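Local coordinates for protein dihydrolipoyl dehydrogenase (Elizabethkingia anophelis NUHP1, PDB 6UZI) that probably catalyses, with bound FAD, the NAD(+)-dependent oxidation of dihydrolipoyl groups carried on lysine residues of partner proteins, at residues Thr413-Gly418 against Glu438-Ala443; Asp13-Gly18 against Lys36-Glu41; Leu185-Gly190 against Leu276-Arg281. One frame throughout, in Å; residues are numbered along the deposited sequence.

Interaction 1: Thr413-Gly418 against Glu438-Ala443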
# COMPACT_ATOMS: atom_id res chain seq x y z
N THR A 413 5.57 -12.28 -26.48
CA THR A 413 4.39 -11.42 -26.44
C THR A 413 4.48 -10.31 -25.41
O THR A 413 3.63 -9.41 -25.44
CB THR A 413 3.13 -12.25 -26.18
OG1 THR A 413 3.11 -12.69 -24.82
CG2 THR A 413 3.07 -13.43 -27.12
N ASP A 414 5.46 -10.34 -24.51
CA ASP A 414 5.65 -9.38 -23.42
C ASP A 414 4.58 -9.47 -22.34
O ASP A 414 4.53 -8.64 -21.43
CB ASP A 414 5.74 -7.94 -23.95
CG ASP A 414 6.44 -6.99 -22.98
OD1 ASP A 414 7.37 -7.43 -22.26
OD2 ASP A 414 6.09 -5.79 -22.96
N GLU A 415 3.71 -10.48 -22.41
CA GLU A 415 2.67 -10.62 -21.40
C GLU A 415 3.29 -10.98 -20.06
O GLU A 415 4.13 -11.88 -19.97
CB GLU A 415 1.66 -11.69 -21.82
CG GLU A 415 0.59 -11.96 -20.78
CD GLU A 415 -0.42 -13.00 -21.23
OE1 GLU A 415 -0.29 -13.52 -22.36
OE2 GLU A 415 -1.38 -13.26 -20.47
N ILE A 416 2.86 -10.27 -19.02
CA ILE A 416 3.34 -10.54 -17.67
C ILE A 416 2.85 -11.91 -17.22
O ILE A 416 1.64 -12.19 -17.22
CB ILE A 416 2.86 -9.44 -16.71
CG1 ILE A 416 3.55 -8.11 -17.04
CG2 ILE A 416 3.08 -9.86 -15.27
CD1 ILE A 416 3.08 -6.96 -16.19
N LEU A 417 3.78 -12.76 -16.80
CA LEU A 417 3.46 -14.10 -16.34
C LEU A 417 3.53 -14.27 -14.82
O LEU A 417 2.93 -15.20 -14.29
CB LEU A 417 4.38 -15.13 -17.01
CG LEU A 417 4.38 -15.15 -18.54
CD1 LEU A 417 5.37 -16.18 -19.04
CD2 LEU A 417 3.00 -15.47 -19.08
N GLY A 418 4.25 -13.39 -14.12
CA GLY A 418 4.35 -13.44 -12.67
C GLY A 418 5.01 -12.19 -12.11
O GLY A 418 5.93 -11.65 -12.73
N GLU A 438 -4.98 -10.06 -14.49
CA GLU A 438 -6.34 -10.41 -14.86
C GLU A 438 -6.68 -9.88 -16.25
O GLU A 438 -7.36 -10.56 -17.03
CB GLU A 438 -7.32 -9.87 -13.81
CG GLU A 438 -8.73 -10.41 -13.95
CD GLU A 438 -8.83 -11.86 -13.51
OE1 GLU A 438 -8.44 -12.17 -12.36
OE2 GLU A 438 -9.31 -12.69 -14.32
N PHE A 439 -6.17 -8.71 -16.60
CA PHE A 439 -6.41 -8.17 -17.93
C PHE A 439 -5.28 -8.51 -18.90
O PHE A 439 -5.18 -7.90 -19.97
CB PHE A 439 -6.64 -6.66 -17.84
CG PHE A 439 -7.98 -6.31 -17.27
CD1 PHE A 439 -9.12 -6.37 -18.06
CD2 PHE A 439 -8.12 -6.01 -15.93
CE1 PHE A 439 -10.37 -6.07 -17.54
CE2 PHE A 439 -9.36 -5.72 -15.39
CZ PHE A 439 -10.49 -5.75 -16.20
N ARG A 440 -4.46 -9.51 -18.55
CA ARG A 440 -3.41 -10.05 -19.41
C ARG A 440 -2.48 -8.95 -19.90
O ARG A 440 -2.05 -8.93 -21.06
CB ARG A 440 -4.01 -10.84 -20.57
CG ARG A 440 -4.78 -12.08 -20.11
CD ARG A 440 -5.04 -13.06 -21.24
NE ARG A 440 -3.83 -13.76 -21.66
CZ ARG A 440 -3.65 -14.25 -22.88
NH1 ARG A 440 -4.59 -14.10 -23.80
NH2 ARG A 440 -2.52 -14.88 -23.19
N ALA A 441 -2.12 -8.05 -18.99
CA ALA A 441 -1.32 -6.89 -19.33
C ALA A 441 0.11 -7.30 -19.65
O ALA A 441 0.66 -8.25 -19.09
CB ALA A 441 -1.32 -5.89 -18.18
N SER A 442 0.73 -6.54 -20.55
CA SER A 442 2.13 -6.72 -20.86
C SER A 442 2.99 -5.85 -19.96
O SER A 442 2.50 -4.92 -19.30
CB SER A 442 2.39 -6.38 -22.33
OG SER A 442 2.27 -4.99 -22.53
N ALA A 443 4.29 -6.16 -19.92
CA ALA A 443 5.22 -5.31 -19.18
C ALA A 443 5.20 -3.89 -19.73
O ALA A 443 5.26 -2.92 -18.97
CB ALA A 443 6.63 -5.89 -19.25
O HOH W 1 -0.70 -10.54 -17.66
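Glu415 and Arg440 reach across to each other with their charged ends, carboxylate and guanidinium turned 58° apart rather than laid flat together. Arg440 NE donates to Glu415 OE2 at 2.8 Å, meeting it on the syn side but well out of the carboxylate plane. NH2 of Arg440 completes the salt bridge with Glu415 OE1 at 2.7 Å, as a weak bond by its angle. Glu415 suits this role because its chain is fully stretched, with CG anti to the backbone N (chi1 177°), whereas Arg440 bends at its third torsion to bring NE round. Next to this pair the backbones meet in a single bridge between Glu415 and Ser442. Ile416 N donates to Ala441 O (3.0 Å), and Ala443 N to Asp414 O (2.9 Å). A water gives a further clasp, donating to both Ile416 O and Ala441 O. This is the loop between two helices of the dimerisation domain, crossing the start of strand 416-423: Arg440, with positive phi, is the C-prime residue of a Schellman motif closing helix 426-438, and Ser442 is the N-cap of helix 443-447, its OG bonded to Asp445 N. Asp414 lays its carboxylate alongside that helix start, OD1 3.5 Å from Ala443 CB. Its OD2 takes Glu444 N and Thr468 OG1, while OD1 pairs with Lys383. The short methyl of Ala443 lets this carboxylate and Ile416 both come close, Ile416 CG1 lying 3.6 Å from Ala443 N. On the dimer side, Ala441 packs on Phe439 of the second subunit.

Interaction 2: Asp13-Gly18 against Lys36-Glu41. With FAD (flavin-adenine dinucleotide), chain E.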
# COMPACT_ATOMS: atom_id res chain seq x y z
N ASP A 13 -32.23 -24.36 2.94
CA ASP A 13 -31.79 -24.60 1.57
C ASP A 13 -30.33 -24.99 1.52
O ASP A 13 -29.95 -25.93 0.81
CB ASP A 13 -32.01 -23.36 0.71
CG ASP A 13 -33.47 -23.04 0.49
OD1 ASP A 13 -34.28 -23.99 0.39
OD2 ASP A 13 -33.80 -21.84 0.41
N VAL A 14 -29.50 -24.29 2.28
CA VAL A 14 -28.05 -24.48 2.30
C VAL A 14 -27.59 -24.48 3.74
O VAL A 14 -27.99 -23.62 4.53
CB VAL A 14 -27.32 -23.37 1.52
CG1 VAL A 14 -25.82 -23.58 1.59
CG2 VAL A 14 -27.81 -23.30 0.07
N ALA A 15 -26.74 -25.44 4.09
CA ALA A 15 -26.07 -25.47 5.38
C ALA A 15 -24.58 -25.30 5.15
O ALA A 15 -24.03 -25.84 4.18
CB ALA A 15 -26.34 -26.77 6.13
N VAL A 16 -23.94 -24.54 6.03
CA VAL A 16 -22.52 -24.28 5.95
C VAL A 16 -21.91 -24.75 7.26
O VAL A 16 -22.27 -24.26 8.33
CB VAL A 16 -22.22 -22.79 5.71
CG1 VAL A 16 -20.72 -22.55 5.61
CG2 VAL A 16 -22.93 -22.30 4.45
N ILE A 17 -21.03 -25.73 7.17
CA ILE A 17 -20.36 -26.28 8.34
C ILE A 17 -18.98 -25.64 8.41
O ILE A 17 -18.13 -25.90 7.56
CB ILE A 17 -20.28 -27.81 8.30
CG1 ILE A 17 -21.67 -28.41 8.11
CG2 ILE A 17 -19.66 -28.34 9.59
CD1 ILE A 17 -21.67 -29.90 7.99
N GLY A 18 -18.78 -24.79 9.41
CA GLY A 18 -17.54 -24.05 9.56
C GLY A 18 -17.78 -22.56 9.38
O GLY A 18 -18.43 -22.16 8.41
N LYS A 36 -32.50 -19.98 2.00
CA LYS A 36 -32.64 -20.07 3.44
C LYS A 36 -31.39 -20.77 3.96
O LYS A 36 -31.20 -21.96 3.69
CB LYS A 36 -33.90 -20.82 3.84
CG LYS A 36 -34.31 -20.57 5.29
CD LYS A 36 -35.01 -21.77 5.90
CE LYS A 36 -35.64 -21.44 7.24
NZ LYS A 36 -37.12 -21.32 7.13
N THR A 37 -30.53 -20.04 4.66
CA THR A 37 -29.18 -20.49 4.94
C THR A 37 -28.93 -20.61 6.44
O THR A 37 -29.37 -19.77 7.23
CB THR A 37 -28.16 -19.54 4.32
OG1 THR A 37 -28.52 -19.31 2.96
CG2 THR A 37 -26.77 -20.15 4.36
N VAL A 38 -28.21 -21.65 6.83
CA VAL A 38 -27.79 -21.85 8.21
C VAL A 38 -26.29 -22.11 8.22
O VAL A 38 -25.74 -22.71 7.28
CB VAL A 38 -28.56 -23.01 8.88
CG1 VAL A 38 -28.35 -24.31 8.12
CG2 VAL A 38 -28.15 -23.16 10.33
N ILE A 39 -25.62 -21.61 9.25
CA ILE A 39 -24.19 -21.82 9.42
C ILE A 39 -23.97 -22.40 10.81
O ILE A 39 -24.63 -21.99 11.78
CB ILE A 39 -23.38 -20.52 9.22
CG1 ILE A 39 -21.88 -20.81 9.25
CG2 ILE A 39 -23.75 -19.46 10.25
CD1 ILE A 39 -21.02 -19.63 8.82
N ILE A 40 -23.08 -23.38 10.91
CA ILE A 40 -22.84 -24.13 12.13
C ILE A 40 -21.38 -23.93 12.53
O ILE A 40 -20.49 -24.07 11.69
CB ILE A 40 -23.18 -25.62 11.95
CG1 ILE A 40 -24.64 -25.77 11.51
CG2 ILE A 40 -22.93 -26.40 13.23
CD1 ILE A 40 -24.95 -27.08 10.86
N GLU A 41 -21.15 -23.61 13.80
CA GLU A 41 -19.81 -23.41 14.34
C GLU A 41 -19.68 -24.05 15.72
O GLU A 41 -20.51 -23.80 16.60
CB GLU A 41 -19.46 -21.93 14.44
CG GLU A 41 -18.13 -21.69 15.14
CD GLU A 41 -16.98 -22.48 14.52
OE1 GLU A 41 -16.65 -22.25 13.33
OE2 GLU A 41 -16.42 -23.33 15.23
PA FAD E . -11.10 -22.16 9.05
O1A FAD E . -10.78 -20.72 9.19
O2A FAD E . -9.83 -22.97 9.30
O5B FAD E . -12.13 -22.57 10.21
C5B FAD E . -13.22 -23.43 9.85
C4B FAD E . -14.15 -23.52 11.04
O4B FAD E . -14.87 -24.76 11.00
C3B FAD E . -13.48 -23.44 12.42
O3B FAD E . -13.94 -22.27 13.08
C2B FAD E . -13.99 -24.70 13.15
O2B FAD E . -14.31 -24.45 14.51
C1B FAD E . -15.22 -25.08 12.32
N9A FAD E . -15.57 -26.49 12.35
C8A FAD E . -14.77 -27.55 12.01
N7A FAD E . -15.36 -28.72 12.07
C5A FAD E . -16.66 -28.41 12.49
C6A FAD E . -17.79 -29.20 12.74
N6A FAD E . -17.82 -30.52 12.56
N1A FAD E . -18.91 -28.57 13.15
C2A FAD E . -18.89 -27.25 13.29
N3A FAD E . -17.89 -26.39 13.08
C4A FAD E . -16.79 -27.04 12.67
N1 FAD E . -4.21 -16.87 5.75
C2 FAD E . -4.12 -15.75 4.99
O2 FAD E . -4.69 -15.67 3.90
N3 FAD E . -3.39 -14.66 5.44
C4 FAD E . -2.71 -14.58 6.65
O4 FAD E . -2.11 -13.56 6.96
C4X FAD E . -2.82 -15.77 7.45
N5 FAD E . -2.24 -15.78 8.62
C5X FAD E . -2.39 -16.91 9.40
C6 FAD E . -1.83 -16.91 10.68
C7 FAD E . -2.01 -17.99 11.54
C7M FAD E . -1.40 -17.95 12.92
C8 FAD E . -2.77 -19.10 11.11
C8M FAD E . -3.04 -20.26 12.04
C9 FAD E . -3.31 -19.11 9.83
C9A FAD E . -3.13 -18.02 8.98
N10 FAD E . -3.73 -17.98 7.70
C10 FAD E . -3.59 -16.87 6.92
C1' FAD E . -4.52 -19.11 7.21
C2' FAD E . -6.02 -18.88 7.38
O2' FAD E . -6.39 -18.93 8.76
C3' FAD E . -6.84 -19.88 6.57
O3' FAD E . -6.28 -20.02 5.27
C4' FAD E . -8.31 -19.49 6.45
O4' FAD E . -8.81 -19.24 7.77
C5' FAD E . -9.15 -20.52 5.73
O5' FAD E . -10.30 -20.73 6.57
P FAD E . -11.57 -21.68 6.19
O1P FAD E . -12.85 -20.97 5.99
O2P FAD E . -11.29 -22.66 5.08
O3P FAD E . -11.58 -22.50 7.57
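Lys36 O is gripped by two successive amides: Asp13 N approaches at 2.7 Å in the carbonyl plane, and Val14 N at 3.2 Å from a tilted direction. Lys36 N in turn gives a nearly straight bond (172°) to Asp13 OD2 at 2.8 Å, on the anti side and tilted well out of the carboxylate plane. An aspartate suits this corner because its short arm, with CG beside its own backbone N (chi1 -68°), stops level with the neighbouring amide. From here the strands run parallel, Val14 O, Val38 O, Val16 O and Ile40 O taking amides alternately from the facing strand, up to Gly18 N on Ile40 O (2.9 Å). Val14, Val16, Thr37 and Ile39 look toward helix 21-32, which connects the two strands: this is the first beta-alpha-beta unit of the FAD-binding Rossmann-type domain. Val16 CB rests 4.1 Å from Ile39 CG1. The other face carries Ala15, Ile17, Val38 and Ile40, turned partly to strand 130-134; there Ala15 CB touches Val38 CG1 at 3.7 Å. Beyond the ladder comes the cofactor. Gly18, with no side chain, lets the ribose come up against its CA, near FAD O4B, and Ile17 CG2 touches the adenine. Glu41, bent at chi2, turns its carboxylate to the ribose: OE1 accepts from FAD O3B at 2.7 Å and OE2 from FAD O2B. Ser19 OG also bonds OE1 and Tyr43 N bonds OE2, an environment consistent with an ionised carboxylate, which would suit an acceptor for both ribose hydroxyls.

Interaction 3: Leu185-Gly190 against Leu276-Arg281. With EDO (1,2-ethanediol), chain H.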
# COMPACT_ATOMS: atom_id res chain seq x y z
N LEU A 185 13.61 -17.89 21.37
CA LEU A 185 12.52 -18.61 20.74
C LEU A 185 13.08 -19.47 19.61
O LEU A 185 13.76 -18.95 18.71
CB LEU A 185 11.46 -17.66 20.19
CG LEU A 185 10.31 -18.28 19.38
CD1 LEU A 185 9.45 -19.17 20.28
CD2 LEU A 185 9.46 -17.23 18.69
N ILE A 186 12.82 -20.77 19.67
CA ILE A 186 13.19 -21.69 18.60
C ILE A 186 11.95 -21.94 17.74
O ILE A 186 10.86 -22.18 18.27
CB ILE A 186 13.74 -23.02 19.16
CG1 ILE A 186 14.93 -22.76 20.07
CG2 ILE A 186 14.19 -23.94 18.03
CD1 ILE A 186 15.42 -24.01 20.76
N VAL A 187 12.10 -21.85 16.42
CA VAL A 187 11.02 -22.14 15.49
C VAL A 187 11.40 -23.41 14.73
O VAL A 187 12.46 -23.47 14.10
CB VAL A 187 10.76 -20.97 14.52
CG1 VAL A 187 9.67 -21.33 13.54
CG2 VAL A 187 10.40 -19.72 15.29
N ILE A 188 10.55 -24.43 14.85
CA ILE A 188 10.71 -25.72 14.17
C ILE A 188 9.82 -25.73 12.93
O ILE A 188 8.60 -25.59 13.06
CB ILE A 188 10.36 -26.91 15.08
CG1 ILE A 188 11.10 -26.86 16.42
CG2 ILE A 188 10.64 -28.21 14.36
CD1 ILE A 188 12.59 -26.87 16.29
N GLY A 189 10.41 -25.83 11.75
CA GLY A 189 9.50 -25.89 10.63
C GLY A 189 9.52 -24.63 9.78
O GLY A 189 9.80 -23.53 10.26
N GLY A 190 9.29 -24.81 8.48
CA GLY A 190 9.34 -23.67 7.59
C GLY A 190 8.02 -23.02 7.20
O GLY A 190 7.93 -22.39 6.14
N LEU A 276 8.36 -22.99 19.17
CA LEU A 276 7.16 -22.88 18.34
C LEU A 276 7.27 -23.82 17.15
O LEU A 276 8.22 -23.73 16.36
CB LEU A 276 6.96 -21.44 17.88
CG LEU A 276 6.01 -21.11 16.72
CD1 LEU A 276 4.56 -21.44 17.04
CD2 LEU A 276 6.16 -19.64 16.36
N VAL A 277 6.29 -24.70 17.00
CA VAL A 277 6.24 -25.69 15.93
C VAL A 277 5.36 -25.15 14.80
O VAL A 277 4.14 -25.04 14.95
CB VAL A 277 5.73 -27.04 16.43
CG1 VAL A 277 5.78 -28.05 15.32
CG2 VAL A 277 6.54 -27.48 17.64
N SER A 278 5.97 -24.81 13.67
CA SER A 278 5.27 -24.27 12.51
C SER A 278 5.65 -25.12 11.29
O SER A 278 6.44 -24.70 10.44
CB SER A 278 5.62 -22.80 12.29
OG SER A 278 5.31 -22.04 13.44
N VAL A 279 5.11 -26.33 11.23
CA VAL A 279 5.44 -27.27 10.17
C VAL A 279 4.32 -27.40 9.16
O VAL A 279 4.28 -28.39 8.41
CB VAL A 279 5.82 -28.65 10.74
CG1 VAL A 279 7.15 -28.57 11.47
CG2 VAL A 279 4.72 -29.17 11.66
N GLY A 280 3.36 -26.49 9.15
CA GLY A 280 2.32 -26.49 8.15
C GLY A 280 0.95 -26.60 8.76
O GLY A 280 0.77 -26.62 9.97
N ARG A 281 -0.05 -26.68 7.87
CA ARG A 281 -1.44 -26.81 8.25
C ARG A 281 -2.04 -28.04 7.59
O ARG A 281 -1.67 -28.42 6.48
CB ARG A 281 -2.23 -25.56 7.89
CG ARG A 281 -1.55 -24.27 8.33
CD ARG A 281 -2.02 -23.86 9.69
NE ARG A 281 -3.47 -23.78 9.75
CZ ARG A 281 -4.16 -23.66 10.88
NH1 ARG A 281 -5.48 -23.61 10.85
NH2 ARG A 281 -3.52 -23.58 12.04
C1 EDO H . 9.36 -29.04 6.80
O1 EDO H . 9.92 -29.94 7.76
C2 EDO H . 8.10 -28.42 7.38
O2 EDO H . 8.30 -27.02 7.59
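The flat peptide joining Ile188 to Gly189 is approached by Ser278 and Val279 in different ways. Ser278 N points head-on at Ile188 O (2.8 Å), whereas Val279 CG1 stands off one face of the group, displaced past its rim, 3.7 Å from both Ile188 O and Gly189 CA. Ser278 O draws up beside Gly189, 3.3 Å from its CA in a CH...O contact. Glycine suits this turn: it readily takes the positive phi (109°), and its bare CA lets Ser278 O and Val279 CG1 come up close. Upstream, Leu276 N bonds Ile186 O, and Ile188 N bonds Leu276 O at 2.9 Å. These are neighbouring parallel strands, 184-188 and 274-277, of the sheet that carries the predicted NAD(+) site; Gly189 opens what is probably the GxGxxG turn of a Rossmann-type dinucleotide site, leading into helix 192-203. On the face turned to that helix, Leu276 packs between Val187 and Leu185, whose CG, anti to the backbone N (chi1 175°), carries CD1 to within 4.1 Å of Leu276 CB. Leu276 meets Leu197 of the helix. Branched Ile188 and Val277 occupy the other face, Ile188 lying against Val258. Past the strand ends, Gly190 N donates to O2 of a 1,2-ethanediol at 2.6 Å, a molecule probably from the crystallisation liquor, lying among residues predicted to bind NAD(+).

Along the chain interaction 2 comes first, then interaction 3, then interaction 1. The first two belong to the same pyridine nucleotide-disulphide oxidoreductase region but to separate parallel beta-sheets: strands 14-17 and 37-41 form part of the FAD-binding one, strands 184-188 and 274-277 part of that with the predicted NAD(+) site. Their centres are about 33 Å apart, and FAD extends from the former toward Arg281, which it touches. Interaction 1 lies in the dimerisation domain, at the start of strand 416-423 of the antiparallel beta-sheet, with its centre about 40 Å from interaction 2 and 36 Å from interaction 3. Cofactor binding, probable NAD(+) binding and subunit pairing are thus distributed over distinct regions.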